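Local atomic coordinates of phosphate-binding protein PstS (Borrelia burgdorferi, PDB entry 4N13), a protein that binds inorganic phosphate as the solute-binding lipoprotein of the PstSACB ABC transporter, which imports it into the cell. Residues I90-P95 with E175-T180; K168-V173 with G185-G190. One frame throughout, in Å; residues are numbered along the deposited sequence.

In the fold
Contact 1 starts first along the chain, at 90-95, where strand 80-93 ends. The chain then makes a long excursion through helices 104-111 and 138-151 and strand 129-133. Strand 165-167 leads into helix 170-179. The start of that helix opens contact 2, and its end, 175-180, closes contact 1. A short turn leads to strand 183-188, where 185-190 closes contact 2, a loop of only 11 residues. The two contacts therefore cross rather than nest. They share helix 170-179 and lay it on one sheet, in which strands 80-93 and 183-188 are antiparallel neighbours. Backbone bonds of Ile90 with Ile187 and of Ile92 with Gly185 join the two contacts directly.

Contact 1: I90-P95 with E175-T180; sequences IFITSP and EKTSLT
Ser94 OG is gripped by two groups beyond the contact, Glu96 OE2 and Ser183 N. Ser94 CB lies 3.8 Å from Thr180 O. That carbonyl oxygen is hydrogen-bonded to Ser183 OG. Thr180 in turn is fixed by its hydroxyl: OG1 is 2.7 Å from Lys176 O. Leu179 N reaches the same carbonyl oxygen from the opposite face of its plane, so two donors hold the last turn of the helix.

Thr177 carries most of the apolar contact. With chi1 at -63°, its two branches do different work. OG1 turns back along the helix and bonds to Val173 O. Thr177 CG2 presses on the backbone where the strand ends, 3.5 Å from Ser94 N. Ile92 comes in from the strand at a slant, and its CD1 is 3.9 Å from Thr177 OG1. Ile131 of strand 129-133 also touches Thr177. No hydrogen bond crosses between the two segments. This is a helix lying on a sheet face, in the beta-alpha-beta crossover from strand 165-167 to strand 183-188 of a periplasmic binding protein fold.

Contact 2: K168-V173 with G185-G190; sequences KSNGEV and GYIGLG. With SO4 (sulfate ion), chain C; SO4 (sulfate ion), chain B.
The Asn170 carboxamide has a partner over each face at its oxygen. Gly188 N donates to Asn170 OD1 at 2.9 Å, from 44° above the amide plane. A water donates to OD1 from the other face and also donates to Tyr186 O, so it bridges the helix start to the strand. Beyond the oxygen, Ile187 CA is 3.2 Å from Asn170 OD1. At the nitrogen end, Asn170 ND2 makes a weak hydrogen bond to O1 of one sulfate. The contact belongs to a beta-alpha-beta crossover: the first turn of helix 170-179 lies over strand 183-188.

Val173 packs one turn further on. Val173 CB meets Ile187 CG2 at 3.6 Å, and Val173 CG2 is 3.6 Å from Tyr186 O. Gly185 has no side chain, and Val173 CG1 comes to 3.9 Å from its CA. Ile187 divides its branches. With chi1 at 61°, CG2 faces the helix while the end of the side chain leads away; Ile90 and Ile92 touch Ile187 from the neighbouring strand.

The Tyr186 ring leaves on the other side of the strand. Its OH bonds to Asn132, and it touches Ser139, a phosphate-binding residue by similarity.

Both sulfates probably come from the crystallisation liquor. The second lies beside the first turn of the helix, held by groups just before it. Lys168 N bonds to its O1 at 2.8 Å. Ser169, the N-cap, uses one hydroxyl twice: OG accepts from Glu172 N at 3.0 Å and donates to sulfate O3 at 2.8 Å.

Contact 1: I90-P95 with E175-T180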
ATOM      1  N   ILE A  90       2.629  -2.504   7.987  1.00  5.59           N
ATOM      2  CA  ILE A  90       3.527  -2.487   9.124  1.00  4.88           C
ATOM      3  C   ILE A  90       3.750  -3.918   9.595  1.00  4.72           C
ATOM      4  O   ILE A  90       2.940  -4.813   9.336  1.00  5.95           O
ATOM      5  CB  ILE A  90       2.950  -1.614  10.263  1.00  6.44           C
ATOM      6  CG1 ILE A  90       1.705  -2.249  10.880  1.00  6.55           C
ATOM      7  CG2 ILE A  90       2.630  -0.234   9.710  1.00  8.76           C
ATOM      8  CD1 ILE A  90       1.055  -1.423  11.995  1.00  9.09           C
ATOM      9  N   PHE A  91       4.886  -4.123  10.231  1.00  5.27           N
ATOM     10  CA  PHE A  91       5.284  -5.426  10.733  1.00  5.65           C
ATOM     11  C   PHE A  91       5.148  -5.475  12.249  1.00  5.09           C
ATOM     12  O   PHE A  91       5.628  -4.583  12.963  1.00  6.84           O
ATOM     13  CB  PHE A  91       6.701  -5.741  10.274  1.00  6.19           C
ATOM     14  CG  PHE A  91       6.739  -6.154   8.831  1.00  7.71           C
ATOM     15  CD1 PHE A  91       6.692  -7.495   8.496  1.00  8.43           C
ATOM     16  CD2 PHE A  91       6.701  -5.224   7.814  1.00 10.38           C
ATOM     17  CE1 PHE A  91       6.671  -7.910   7.165  1.00 10.81           C
ATOM     18  CE2 PHE A  91       6.671  -5.643   6.469  1.00 11.81           C
ATOM     19  CZ  PHE A  91       6.671  -6.980   6.177  1.00 10.68           C
ATOM     20  N   ILE A  92       4.478  -6.509  12.721  1.00  5.94           N
ATOM     21  CA  ILE A  92       4.229  -6.702  14.137  1.00  6.38           C
ATOM     22  C   ILE A  92       4.870  -7.998  14.601  1.00  6.48           C
ATOM     23  O   ILE A  92       4.986  -8.971  13.835  1.00  7.29           O
ATOM     24  CB  ILE A  92       2.726  -6.707  14.485  1.00  7.33           C
ATOM     25  CG1 ILE A  92       1.942  -7.706  13.645  1.00  8.66           C
ATOM     26  CG2 ILE A  92       2.157  -5.295  14.291  1.00  8.42           C
ATOM     27  CD1 ILE A  92       0.550  -7.957  14.167  1.00  9.14           C
ATOM     28  N   THR A  93       5.312  -8.002  15.859  1.00  6.78           N
ATOM     29  CA  THR A  93       5.916  -9.188  16.431  1.00  7.34           C
ATOM     30  C   THR A  93       5.320  -9.487  17.777  1.00  7.76           C
ATOM     31  O   THR A  93       4.727  -8.631  18.448  1.00  7.55           O
ATOM     32  CB  THR A  93       7.454  -9.069  16.589  1.00  9.95           C
ATOM     33  OG1 THR A  93       7.772  -8.180  17.654  1.00 12.01           O
ATOM     34  CG2 THR A  93       8.120  -8.602  15.315  1.00 10.48           C
ATOM     35  N   SER A  94       5.527 -10.719  18.214  1.00  7.18           N
ATOM     36  CA  SER A  94       5.216 -11.040  19.596  1.00  9.14           C
ATOM     37  C   SER A  94       6.136 -10.258  20.549  1.00 10.48           C
ATOM     38  O   SER A  94       7.217  -9.842  20.169  1.00 11.90           O
ATOM     39  CB  SER A  94       5.274 -12.536  19.808  1.00 12.45           C
ATOM     40  OG  SER A  94       6.480 -13.049  19.344  1.00 12.51           O
ATOM     41  N   PRO A  95       5.668 -10.007  21.774  1.00 12.77           N
ATOM     42  CA  PRO A  95       6.380  -9.011  22.580  1.00 16.51           C
ATOM     43  C   PRO A  95       7.644  -9.493  23.290  1.00 18.22           C
ATOM     44  O   PRO A  95       8.309  -8.691  23.922  1.00 21.93           O
ATOM     45  CB  PRO A  95       5.323  -8.566  23.604  1.00 18.30           C
ATOM     46  CG  PRO A  95       4.372  -9.713  23.695  1.00 16.30           C
ATOM     47  CD  PRO A  95       4.347 -10.343  22.329  1.00 14.73           C
ATOM     48  N   GLU A 175      -4.286 -11.719  15.939  1.00  6.55           N
ATOM     49  CA  GLU A 175      -4.595 -12.786  16.877  1.00  7.76           C
ATOM     50  C   GLU A 175      -3.539 -13.882  16.864  1.00  6.70           C
ATOM     51  O   GLU A 175      -3.081 -14.348  17.905  1.00  7.14           O
ATOM     52  CB  GLU A 175      -5.971 -13.386  16.607  1.00 10.80           C
ATOM     53  CG  GLU A 175      -6.388 -14.356  17.710  1.00 16.42           C
ATOM     54  CD  GLU A 175      -7.829 -14.799  17.598  1.00 21.95           C
ATOM     55  OE1 GLU A 175      -8.708 -14.028  18.026  1.00 25.66           O
ATOM     56  OE2 GLU A 175      -8.081 -15.905  17.078  1.00 24.67           O
ATOM     57  N   LYS A 176      -3.117 -14.280  15.677  1.00  6.67           N
ATOM     58  CA  LYS A 176      -2.130 -15.335  15.546  1.00  6.25           C
ATOM     59  C   LYS A 176      -0.787 -14.908  16.164  1.00  6.15           C
ATOM     60  O   LYS A 176      -0.125 -15.691  16.825  1.00  7.16           O
ATOM     61  CB  LYS A 176      -1.956 -15.730  14.069  1.00  6.84           C
ATOM     62  CG  LYS A 176      -1.042 -16.931  13.844  1.00  7.07           C
ATOM     63  CD  LYS A 176      -1.615 -18.250  14.341  1.00  6.57           C
ATOM     64  CE  LYS A 176      -2.805 -18.721  13.534  1.00  7.57           C
ATOM     65  NZ  LYS A 176      -3.342 -20.004  14.068  1.00  9.53           N
ATOM     66  N   THR A 177      -0.385 -13.659  15.945  1.00  6.25           N
ATOM     67  CA  THR A 177       0.870 -13.158  16.487  1.00  6.64           C
ATOM     68  C   THR A 177       0.795 -13.189  18.024  1.00  6.96           C
ATOM     69  O   THR A 177       1.758 -13.575  18.701  1.00  8.85           O
ATOM     70  CB  THR A 177       1.151 -11.735  15.975  1.00  7.61           C
ATOM     71  OG1 THR A 177       1.295 -11.766  14.553  1.00  8.72           O
ATOM     72  CG2 THR A 177       2.428 -11.190  16.562  1.00  7.71           C
ATOM     73  N   SER A 178      -0.360 -12.829  18.569  1.00  6.22           N
ATOM     74  CA  SER A 178      -0.552 -12.815  20.015  1.00  8.61           C
ATOM     75  C   SER A 178      -0.460 -14.208  20.627  1.00  8.51           C
ATOM     76  O   SER A 178      -0.104 -14.341  21.787  1.00 12.36           O
ATOM     77  CB  SER A 178      -1.880 -12.141  20.366  1.00  9.70           C
ATOM     78  OG  SER A 178      -3.010 -12.980  20.203  1.00 12.18           O
ATOM     79  N   LEU A 179      -0.744 -15.242  19.833  1.00  7.18           N
ATOM     80  CA  LEU A 179      -0.761 -16.618  20.311  1.00  7.15           C
ATOM     81  C   LEU A 179       0.468 -17.415  19.940  1.00  7.08           C
ATOM     82  O   LEU A 179       0.650 -18.499  20.475  1.00  9.38           O
ATOM     83  CB  LEU A 179      -1.989 -17.346  19.754  1.00  8.94           C
ATOM     84  CG  LEU A 179      -3.341 -16.947  20.347  1.00 10.74           C
ATOM     85  CD1 LEU A 179      -4.464 -17.637  19.605  1.00 12.72           C
ATOM     86  CD2 LEU A 179      -3.379 -17.270  21.851  1.00 12.84           C
ATOM     87  N   THR A 180       1.319 -16.901  19.047  1.00  7.13           N
ATOM     88  CA  THR A 180       2.413 -17.690  18.496  1.00  6.65           C
ATOM     89  C   THR A 180       3.741 -17.118  18.976  1.00  6.70           C
ATOM     90  O   THR A 180       4.034 -15.952  18.732  1.00  7.50           O
ATOM     91  CB  THR A 180       2.363 -17.660  16.958  1.00  6.88           C
ATOM     92  OG1 THR A 180       1.084 -18.117  16.493  1.00  7.49           O
ATOM     93  CG2 THR A 180       3.408 -18.528  16.373  1.00  7.82           C
TER

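Contact 2: K168-V173 with G185-G190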
ATOM      1  N   LYS A 168      -5.984 -15.296   6.897  1.00  8.77           N
ATOM      2  CA  LYS A 168      -6.793 -14.730   5.819  1.00  9.86           C
ATOM      3  C   LYS A 168      -7.349 -13.329   6.073  1.00  8.94           C
ATOM      4  O   LYS A 168      -8.235 -12.866   5.366  1.00 11.27           O
ATOM      5  CB  LYS A 168      -7.939 -15.687   5.483  1.00 12.81           C
ATOM      6  CG  LYS A 168      -7.438 -16.994   4.861  1.00 16.00           C
ATOM      7  CD  LYS A 168      -8.541 -17.863   4.305  1.00 21.52           C
ATOM      8  CE  LYS A 168      -8.903 -18.981   5.255  1.00 25.85           C
ATOM      9  NZ  LYS A 168      -9.639 -20.088   4.568  1.00 28.78           N
ATOM     10  N   SER A 169      -6.810 -12.651   7.073  1.00  8.69           N
ATOM     11  CA  SER A 169      -7.234 -11.295   7.369  1.00  8.49           C
ATOM     12  C   SER A 169      -6.214 -10.570   8.241  1.00  7.95           C
ATOM     13  O   SER A 169      -5.393 -11.208   8.922  1.00  7.89           O
ATOM     14  CB  SER A 169      -8.569 -11.287   8.120  1.00  8.83           C
ATOM     15  OG  SER A 169      -8.415 -11.930   9.380  1.00  9.61           O
ATOM     16  N   ASN A 170      -6.292  -9.246   8.254  1.00  8.57           N
ATOM     17  CA  ASN A 170      -5.482  -8.441   9.156  1.00  8.58           C
ATOM     18  C   ASN A 170      -5.744  -8.782  10.613  1.00  8.54           C
ATOM     19  O   ASN A 170      -4.804  -8.927  11.390  1.00  8.14           O
ATOM     20  CB  ASN A 170      -5.735  -6.946   8.926  1.00  9.35           C
ATOM     21  CG  ASN A 170      -5.104  -6.456   7.641  1.00  9.63           C
ATOM     22  OD1 ASN A 170      -3.887  -6.312   7.559  1.00  9.71           O
ATOM     23  ND2 ASN A 170      -5.917  -6.226   6.624  1.00 11.30           N
ATOM     24  N   GLY A 171      -7.013  -8.897  10.992  1.00  7.60           N
ATOM     25  CA  GLY A 171      -7.345  -9.204  12.372  1.00  8.07           C
ATOM     26  C   GLY A 171      -6.776 -10.539  12.817  1.00  7.65           C
ATOM     27  O   GLY A 171      -6.302 -10.694  13.952  1.00  8.89           O
ATOM     28  N   GLU A 172      -6.782 -11.513  11.919  1.00  7.48           N
ATOM     29  CA  GLU A 172      -6.191 -12.801  12.254  1.00  8.02           C
ATOM     30  C   GLU A 172      -4.664 -12.769  12.343  1.00  6.73           C
ATOM     31  O   GLU A 172      -4.094 -13.541  13.111  1.00  7.96           O
ATOM     32  CB  GLU A 172      -6.645 -13.915  11.306  1.00  9.53           C
ATOM     33  CG  GLU A 172      -6.175 -15.309  11.702  1.00 11.17           C
ATOM     34  CD  GLU A 172      -6.392 -15.674  13.157  1.00 12.68           C
ATOM     35  OE1 GLU A 172      -7.326 -15.165  13.814  1.00 13.53           O
ATOM     36  OE2 GLU A 172      -5.595 -16.506  13.637  1.00 15.49           O
ATOM     37  N   VAL A 173      -3.985 -11.912  11.584  1.00  6.46           N
ATOM     38  CA  VAL A 173      -2.545 -11.757  11.817  1.00  6.12           C
ATOM     39  C   VAL A 173      -2.297 -11.323  13.261  1.00  6.21           C
ATOM     40  O   VAL A 173      -1.411 -11.845  13.931  1.00  6.43           O
ATOM     41  CB  VAL A 173      -1.867 -10.759  10.842  1.00  6.09           C
ATOM     42  CG1 VAL A 173      -0.379 -10.629  11.197  1.00  6.86           C
ATOM     43  CG2 VAL A 173      -2.013 -11.180   9.410  1.00  7.20           C
ATOM     44  N   GLY A 185       4.431 -10.911  11.678  1.00  5.55           N
ATOM     45  CA  GLY A 185       3.459 -10.825  10.602  1.00  5.81           C
ATOM     46  C   GLY A 185       3.344  -9.405  10.089  1.00  5.17           C
ATOM     47  O   GLY A 185       3.995  -8.497  10.619  1.00  6.26           O
ATOM     48  N   TYR A 186       2.498  -9.202   9.086  1.00  5.91           N
ATOM     49  CA  TYR A 186       2.274  -7.869   8.544  1.00  6.22           C
ATOM     50  C   TYR A 186       0.807  -7.559   8.406  1.00  6.64           C
ATOM     51  O   TYR A 186      -0.003  -8.428   8.103  1.00  6.48           O
ATOM     52  CB  TYR A 186       2.965  -7.660   7.199  1.00  6.70           C
ATOM     53  CG  TYR A 186       2.680  -8.684   6.117  1.00  6.72           C
ATOM     54  CD1 TYR A 186       1.578  -8.549   5.278  1.00  7.52           C
ATOM     55  CD2 TYR A 186       3.512  -9.769   5.924  1.00  6.50           C
ATOM     56  CE1 TYR A 186       1.323  -9.463   4.292  1.00  7.65           C
ATOM     57  CE2 TYR A 186       3.250 -10.695   4.926  1.00  6.88           C
ATOM     58  CZ  TYR A 186       2.146 -10.532   4.110  1.00  7.78           C
ATOM     59  OH  TYR A 186       1.864 -11.402   3.080  1.00  8.48           O
ATOM     60  N   ILE A 187       0.474  -6.302   8.673  1.00  5.72           N
ATOM     61  CA  ILE A 187      -0.895  -5.799   8.654  1.00  5.66           C
ATOM     62  C   ILE A 187      -0.945  -4.404   8.048  1.00  5.58           C
ATOM     63  O   ILE A 187       0.055  -3.703   8.013  1.00  6.23           O
ATOM     64  CB  ILE A 187      -1.528  -5.768  10.085  1.00  7.04           C
ATOM     65  CG1 ILE A 187      -0.724  -4.851  11.008  1.00  7.44           C
ATOM     66  CG2 ILE A 187      -1.669  -7.168  10.647  1.00  7.49           C
ATOM     67  CD1 ILE A 187      -1.258  -4.761  12.440  1.00  9.29           C
ATOM     68  N   GLY A 188      -2.124  -4.007   7.604  1.00  5.85           N
ATOM     69  CA  GLY A 188      -2.312  -2.641   7.171  1.00  6.10           C
ATOM     70  C   GLY A 188      -2.118  -1.663   8.301  1.00  5.97           C
ATOM     71  O   GLY A 188      -2.440  -1.945   9.458  1.00  6.89           O
ATOM     72  N   LEU A 189      -1.648  -0.470   7.956  1.00  6.74           N
ATOM     73  CA  LEU A 189      -1.418   0.586   8.922  1.00  6.92           C
ATOM     74  C   LEU A 189      -2.655   0.882   9.780  1.00  8.04           C
ATOM     75  O   LEU A 189      -2.531   1.259  10.953  1.00  9.38           O
ATOM     76  CB  LEU A 189      -0.990   1.857   8.180  1.00  7.11           C
ATOM     77  CG  LEU A 189      -0.789   3.112   9.016  1.00  8.54           C
ATOM     78  CD1 LEU A 189       0.347   2.921  10.030  1.00 10.58           C
ATOM     79  CD2 LEU A 189      -0.515   4.283   8.069  1.00 11.01           C
ATOM     80  N   GLY A 190      -3.842   0.779   9.193  1.00  8.71           N
ATOM     81  CA  GLY A 190      -5.080   1.065   9.907  1.00  9.80           C
ATOM     82  C   GLY A 190      -5.320   0.164  11.102  1.00 10.09           C
ATOM     83  O   GLY A 190      -6.184   0.459  11.921  1.00 13.02           O
TER
HETATM   84  S   SO4 C 302      -8.857 -15.978   9.067  0.70  9.61           S
HETATM   85  O1  SO4 C 302      -7.517 -16.595   8.909  0.70  9.11           O
HETATM   86  O2  SO4 C 302      -9.260 -16.029  10.452  0.70  9.17           O
HETATM   87  O3  SO4 C 302      -8.851 -14.567   8.678  0.70  9.50           O
HETATM   88  O4  SO4 C 302      -9.836 -16.743   8.260  0.70 11.14           O
HETATM   89  S   SO4 B 301      -6.368  -7.553   2.440  0.80 17.70           S
HETATM   90  O1  SO4 B 301      -5.569  -7.362   3.648  0.80 27.60           O
HETATM   91  O2  SO4 B 301      -7.361  -6.492   2.442  0.80 18.86           O
HETATM   92  O3  SO4 B 301      -5.482  -7.412   1.303  0.80 26.40           O
HETATM   93  O4  SO4 B 301      -6.964  -8.867   2.534  0.80 20.50           O
HETATM   94  O   HOH W   1      -2.352  -8.392   6.449  1.00 11.03           O